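Local structure of lectin 2 (Agrocybe aegerita, 4TQJ) at residues Val22-Leu26 and Lys388-Thr394; Ala43-Phe47 and Phe93-Pro97. The protein binds glycans that carry N-acetylglucosamine at their non-reducing end, as a fungal lectin built as a beta-propeller. The protein carries 1 engineered substitution. One frame throughout, in Å; residues are numbered along the deposited sequence.

Contact 1: residues Val22-Leu26 and Lys388-Thr394; sequences VGFGL and KWAPETT
The indole of Trp-389 reaches the backbone of Gly-23, Phe-24 and Gly-25 with the far rim of its six-membered ring. Its CB sets out away from strand 20-25, but with CG anti to the carbonyl carbon (chi1 -73°) the ring swings back, bringing CH2 to 3.5 Å from Gly-25 CA. Gly-25 CA sits obliquely to the ring, whereas Gly-23 C and Phe-24 N lie at its edge, in plane; the two glycines have no side chain to hold the indole off. Over one face sits a water that accepts from Leu-26 N and donates to Lys-388 O at 2.8 Å. Leu-26 spreads its methyls over the loop, CD1 against Lys-388 O and CD2 3.5 Å from Thr-393 OG1. Thr-394 lays its CA against Phe-24 O, a CA-H...O contact of 3.3 Å, and its CG2 3.8 Å from Gly-25 CA. The loop is braced from within: Thr-394 OG1 donates to Ala-390 O at 2.6 Å from 59° out of the carbonyl plane, and the N-H groups of Thr-393 and Thr-394 use the same acceptor. Arg-339 bonds to Trp-389 O and Thr-394 OG1. This join closes one propeller blade from an early strand, 20-25, and the C-terminal strand 395-399. Direct contact is thus van der Waals and CA-H...O, while two waters make the polar links, Leu-26 N to Lys-388 O and Gly-25 O to Thr-393 O.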
loop_
_atom_site.group_PDB
_atom_site.type_symbol
_atom_site.label_atom_id
_atom_site.label_comp_id
_atom_site.label_asym_id
_atom_site.label_seq_id
_atom_site.Cartn_x
_atom_site.Cartn_y
_atom_site.Cartn_z
ATOM N N VAL A 22 -4.950 11.721 5.980
ATOM C CA VAL A 22 -6.359 11.501 6.288
ATOM C C VAL A 22 -6.883 12.763 6.955
ATOM O O VAL A 22 -6.381 13.180 8.003
ATOM C CB VAL A 22 -6.568 10.256 7.164
ATOM C CG1 VAL A 22 -8.013 10.156 7.648
ATOM C CG2 VAL A 22 -6.153 8.999 6.401
ATOM N N GLY A 23 -7.857 13.396 6.314
ATOM C CA GLY A 23 -8.428 14.614 6.837
ATOM C C GLY A 23 -9.886 14.443 7.212
ATOM O O GLY A 23 -10.687 13.954 6.408
ATOM N N PHE A 24 -10.237 14.819 8.436
ATOM C CA PHE A 24 -11.640 14.952 8.790
ATOM C C PHE A 24 -12.034 16.390 8.495
ATOM O O PHE A 24 -11.911 17.262 9.346
ATOM C CB PHE A 24 -11.876 14.603 10.253
ATOM C CG PHE A 24 -11.611 13.160 10.570
ATOM C CD1 PHE A 24 -12.641 12.224 10.526
ATOM C CD2 PHE A 24 -10.329 12.733 10.867
ATOM C CE1 PHE A 24 -12.398 10.885 10.809
ATOM C CE2 PHE A 24 -10.071 11.404 11.150
ATOM C CZ PHE A 24 -11.103 10.475 11.120
ATOM N N GLY A 25 -12.464 16.634 7.262
ATOM C CA GLY A 25 -12.766 17.979 6.811
ATOM C C GLY A 25 -14.156 18.397 7.249
ATOM O O GLY A 25 -14.829 17.671 7.989
ATOM N N LEU A 26 -14.595 19.564 6.787
ATOM C CA LEU A 26 -15.894 20.100 7.183
ATOM C C LEU A 26 -17.056 19.266 6.644
ATOM O O LEU A 26 -18.102 19.174 7.277
ATOM C CB LEU A 26 -16.031 21.540 6.697
ATOM C CG LEU A 26 -15.009 22.515 7.272
ATOM C CD1 LEU A 26 -15.098 23.880 6.557
ATOM C CD2 LEU A 26 -15.183 22.642 8.796
ATOM N N LYS A 388 -10.902 26.572 5.699
ATOM C CA LYS A 388 -11.328 25.282 5.187
ATOM C C LYS A 388 -10.765 24.137 6.027
ATOM O O LYS A 388 -11.423 23.109 6.226
ATOM C CB LYS A 388 -10.898 25.118 3.739
ATOM C CG LYS A 388 -11.453 23.856 3.092
ATOM C CD LYS A 388 -11.122 23.800 1.607
ATOM C CE LYS A 388 -11.819 22.628 0.941
ATOM N NZ LYS A 388 -11.428 22.539 -0.494
ATOM N N TRP A 389 -9.549 24.318 6.527
ATOM C CA TRP A 389 -8.962 23.312 7.398
ATOM C C TRP A 389 -8.577 23.849 8.770
ATOM O O TRP A 389 -7.516 23.516 9.309
ATOM C CB TRP A 389 -7.783 22.652 6.695
ATOM C CG TRP A 389 -8.241 21.728 5.606
ATOM C CD1 TRP A 389 -8.342 22.006 4.264
ATOM C CD2 TRP A 389 -8.681 20.381 5.771
ATOM N NE1 TRP A 389 -8.815 20.902 3.589
ATOM C CE2 TRP A 389 -9.026 19.889 4.493
ATOM C CE3 TRP A 389 -8.811 19.536 6.874
ATOM C CZ2 TRP A 389 -9.497 18.594 4.296
ATOM C CZ3 TRP A 389 -9.282 18.255 6.676
ATOM C CH2 TRP A 389 -9.614 17.793 5.395
ATOM N N ALA A 390 -9.450 24.675 9.331
ATOM C CA ALA A 390 -9.219 25.231 10.656
ATOM C C ALA A 390 -9.117 24.106 11.671
ATOM O O ALA A 390 -9.915 23.179 11.651
ATOM C CB ALA A 390 -10.331 26.192 11.049
ATOM N N PRO A 391 -8.117 24.187 12.556
ATOM C CA PRO A 391 -7.873 23.238 13.652
ATOM C C PRO A 391 -9.054 23.154 14.611
ATOM O O PRO A 391 -9.223 22.129 15.261
ATOM C CB PRO A 391 -6.648 23.835 14.356
ATOM C CG PRO A 391 -5.912 24.534 13.251
ATOM C CD PRO A 391 -7.000 25.133 12.385
ATOM N N GLU A 392 -9.871 24.203 14.685
ATOM C CA GLU A 392 -11.032 24.180 15.569
ATOM C C GLU A 392 -12.142 23.239 15.091
ATOM O O GLU A 392 -12.942 22.740 15.894
ATOM C CB GLU A 392 -11.609 25.590 15.739
ATOM C CG GLU A 392 -10.722 26.533 16.504
ATOM C CD GLU A 392 -9.610 27.123 15.653
ATOM O OE1 GLU A 392 -9.691 27.051 14.405
ATOM O OE2 GLU A 392 -8.644 27.660 16.242
ATOM N N THR A 393 -12.179 22.996 13.784
ATOM C CA THR A 393 -13.320 22.349 13.150
ATOM C C THR A 393 -12.940 21.111 12.330
ATOM O O THR A 393 -13.805 20.343 11.920
ATOM C CB THR A 393 -14.009 23.345 12.209
ATOM O OG1 THR A 393 -13.037 23.861 11.293
ATOM C CG2 THR A 393 -14.586 24.512 13.002
ATOM N N THR A 394 -11.652 20.932 12.073
ATOM C CA THR A 394 -11.171 19.798 11.287
ATOM C C THR A 394 -10.062 19.083 12.046
ATOM O O THR A 394 -9.453 19.660 12.937
ATOM C CB THR A 394 -10.612 20.239 9.927
ATOM O OG1 THR A 394 -9.520 21.155 10.125
ATOM C CG2 THR A 394 -11.711 20.901 9.077
HETATM O O HOH W 1 -14.715 18.165 10.775
HETATM O O HOH W 2 -12.837 21.103 4.929
#

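Contact 2: residues Ala43-Phe47 and Phe93-Pro97; sequences AVKNF and FADPP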
loop_
_atom_site.group_PDB
_atom_site.type_symbol
_atom_site.label_atom_id
_atom_site.label_comp_id
_atom_site.label_asym_id
_atom_site.label_seq_id
_atom_site.Cartn_x
_atom_site.Cartn_y
_atom_site.Cartn_z
ATOM N N ALA A 43 -14.153 10.357 0.894
ATOM C CA ALA A 43 -14.445 8.933 1.055
ATOM C C ALA A 43 -15.703 8.604 1.873
ATOM O O ALA A 43 -16.320 7.562 1.649
ATOM C CB ALA A 43 -13.224 8.198 1.624
ATOM N N VAL A 44 -16.069 9.479 2.812
ATOM C CA VAL A 44 -17.210 9.245 3.700
ATOM C C VAL A 44 -17.860 10.558 4.110
ATOM O O VAL A 44 -17.195 11.436 4.678
ATOM C CB VAL A 44 -16.780 8.525 5.004
ATOM C CG1 VAL A 44 -17.967 8.378 5.951
ATOM C CG2 VAL A 44 -16.174 7.175 4.694
ATOM N N LYS A 45 -19.153 10.693 3.825
ATOM C CA LYS A 45 -19.902 11.890 4.193
ATOM C C LYS A 45 -20.401 11.781 5.623
ATOM O O LYS A 45 -21.599 11.625 5.876
ATOM C CB LYS A 45 -21.074 12.119 3.233
ATOM C CG LYS A 45 -20.640 12.596 1.850
ATOM C CD LYS A 45 -21.806 12.644 0.868
ATOM C CE LYS A 45 -21.417 13.364 -0.422
ATOM N NZ LYS A 45 -20.201 12.788 -1.059
ATOM N N ASN A 46 -19.465 11.855 6.557
ATOM C CA ASN A 46 -19.769 11.729 7.964
ATOM C C ASN A 46 -18.492 12.053 8.750
ATOM O O ASN A 46 -17.493 12.431 8.152
ATOM C CB ASN A 46 -20.278 10.317 8.261
ATOM C CG ASN A 46 -21.255 10.280 9.430
ATOM O OD1 ASN A 46 -21.035 10.918 10.457
ATOM N ND2 ASN A 46 -22.346 9.531 9.272
ATOM N N PHE A 47 -18.527 11.928 10.072
ATOM C CA PHE A 47 -17.353 12.226 10.891
ATOM C C PHE A 47 -16.868 13.665 10.716
ATOM O O PHE A 47 -15.680 13.936 10.832
ATOM C CB PHE A 47 -16.207 11.286 10.528
ATOM C CG PHE A 47 -16.513 9.843 10.760
ATOM C CD1 PHE A 47 -16.542 9.329 12.048
ATOM C CD2 PHE A 47 -16.757 8.989 9.692
ATOM C CE1 PHE A 47 -16.814 7.983 12.269
ATOM C CE2 PHE A 47 -17.033 7.651 9.907
ATOM C CZ PHE A 47 -17.059 7.147 11.196
ATOM N N PHE A 93 -14.446 3.203 1.383
ATOM C CA PHE A 93 -14.764 3.190 2.809
ATOM C C PHE A 93 -16.267 3.151 3.031
ATOM O O PHE A 93 -17.007 3.910 2.410
ATOM C CB PHE A 93 -14.182 4.422 3.499
ATOM C CG PHE A 93 -12.678 4.428 3.562
ATOM C CD1 PHE A 93 -12.019 4.046 4.722
ATOM C CD2 PHE A 93 -11.923 4.813 2.464
ATOM C CE1 PHE A 93 -10.638 4.049 4.786
ATOM C CE2 PHE A 93 -10.539 4.812 2.521
ATOM C CZ PHE A 93 -9.895 4.428 3.683
ATOM N N ALA A 94 -16.718 2.270 3.921
ATOM C CA ALA A 94 -18.145 2.114 4.184
ATOM C C ALA A 94 -18.785 3.418 4.622
ATOM O O ALA A 94 -18.271 4.111 5.493
ATOM C CB ALA A 94 -18.393 1.020 5.223
ATOM N N ASP A 95 -19.920 3.738 4.015
ATOM C CA ASP A 95 -20.664 4.952 4.323
ATOM C C ASP A 95 -22.136 4.677 4.045
ATOM O O ASP A 95 -22.500 4.365 2.911
ATOM C CB ASP A 95 -20.150 6.113 3.453
ATOM C CG ASP A 95 -20.913 7.410 3.683
ATOM O OD1 ASP A 95 -21.619 7.511 4.709
ATOM O OD2 ASP A 95 -20.796 8.334 2.842
ATOM N N PRO A 96 -22.994 4.799 5.070
ATOM C CA PRO A 96 -22.689 5.286 6.423
ATOM C C PRO A 96 -21.884 4.290 7.253
ATOM O O PRO A 96 -21.868 3.096 6.940
ATOM C CB PRO A 96 -24.078 5.481 7.044
ATOM C CG PRO A 96 -24.932 4.493 6.352
ATOM C CD PRO A 96 -24.407 4.412 4.935
ATOM N N PRO A 97 -21.222 4.781 8.311
ATOM C CA PRO A 97 -20.429 3.919 9.191
ATOM C C PRO A 97 -21.334 3.080 10.094
ATOM O O PRO A 97 -22.526 3.361 10.192
ATOM C CB PRO A 97 -19.627 4.921 10.016
ATOM C CG PRO A 97 -20.502 6.127 10.081
ATOM C CD PRO A 97 -21.215 6.185 8.757
HETATM O O HOH W 3 -15.100 5.639 0.066
HETATM O O HOH W 4 -19.102 7.404 0.054
#
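The backbones of the outer strand 41-44 and of the loop before strand 98-101 run past each other with Val-44 CA 5.5 Å from Asp-95 CA, joining the rims of two neighbouring beta-propeller blades. The strand ends in an inverse gamma turn centred on Lys-45, while the loop has a cis peptide before Pro-96. Between them Asp-95 supplies the direct hydrogen bond: with CG anti to its own N (chi1 178°) the side chain extends to carry the carboxylate out to Lys-45 N, which meets OD2 at 3.0 Å, nearly straight at 165° but from above the carboxylate plane. Val-44 divides its methyls, CG1 against the carboxylate of Asp-95 and CG2 3.6 Å from Phe-93 CB; the Val-44 and Phe-93 side chains cross at about a right angle. Next to it, Ala-43 CB touches Phe-93 CD2. At the other end Pro-97 meets two residues: Phe-47 slides past it in the opposite direction, CZ 3.6 Å from Pro-97 CB, and Asn-46 brings ND2 across to Pro-97 CD. Asn-46 OD1 is gripped by Phe-47 N, in the carbonyl plane, and by Trp-54 NE1, which should fix the amide's rotation. A water accepts from Phe-93 N and donates to Ala-43 O, both at 2.8 Å.

Both contacts reach the sheet formed by strands 395-399, 20-25, 28-32 and 41-44, and engage it at different places: contact 1 where the C-terminal edge strand enters, contact 2 at the opposite edge, facing the next blade. Their centres lie 16 Å apart, contact 1 about 17 Å and contact 2 about 23 Å from the centre of the chain. They meet at Phe-24, whose CD1 packs 3.5 Å from Phe-47 O. Arg-61 of strand 60-64 adds a bridge, as it touches the Phe-24 side chain and hydrogen-bonds Phe-47 O through NH1. Contact 1 thus completes this blade with the C-terminal strand, while contact 2 fastens it to its neighbour.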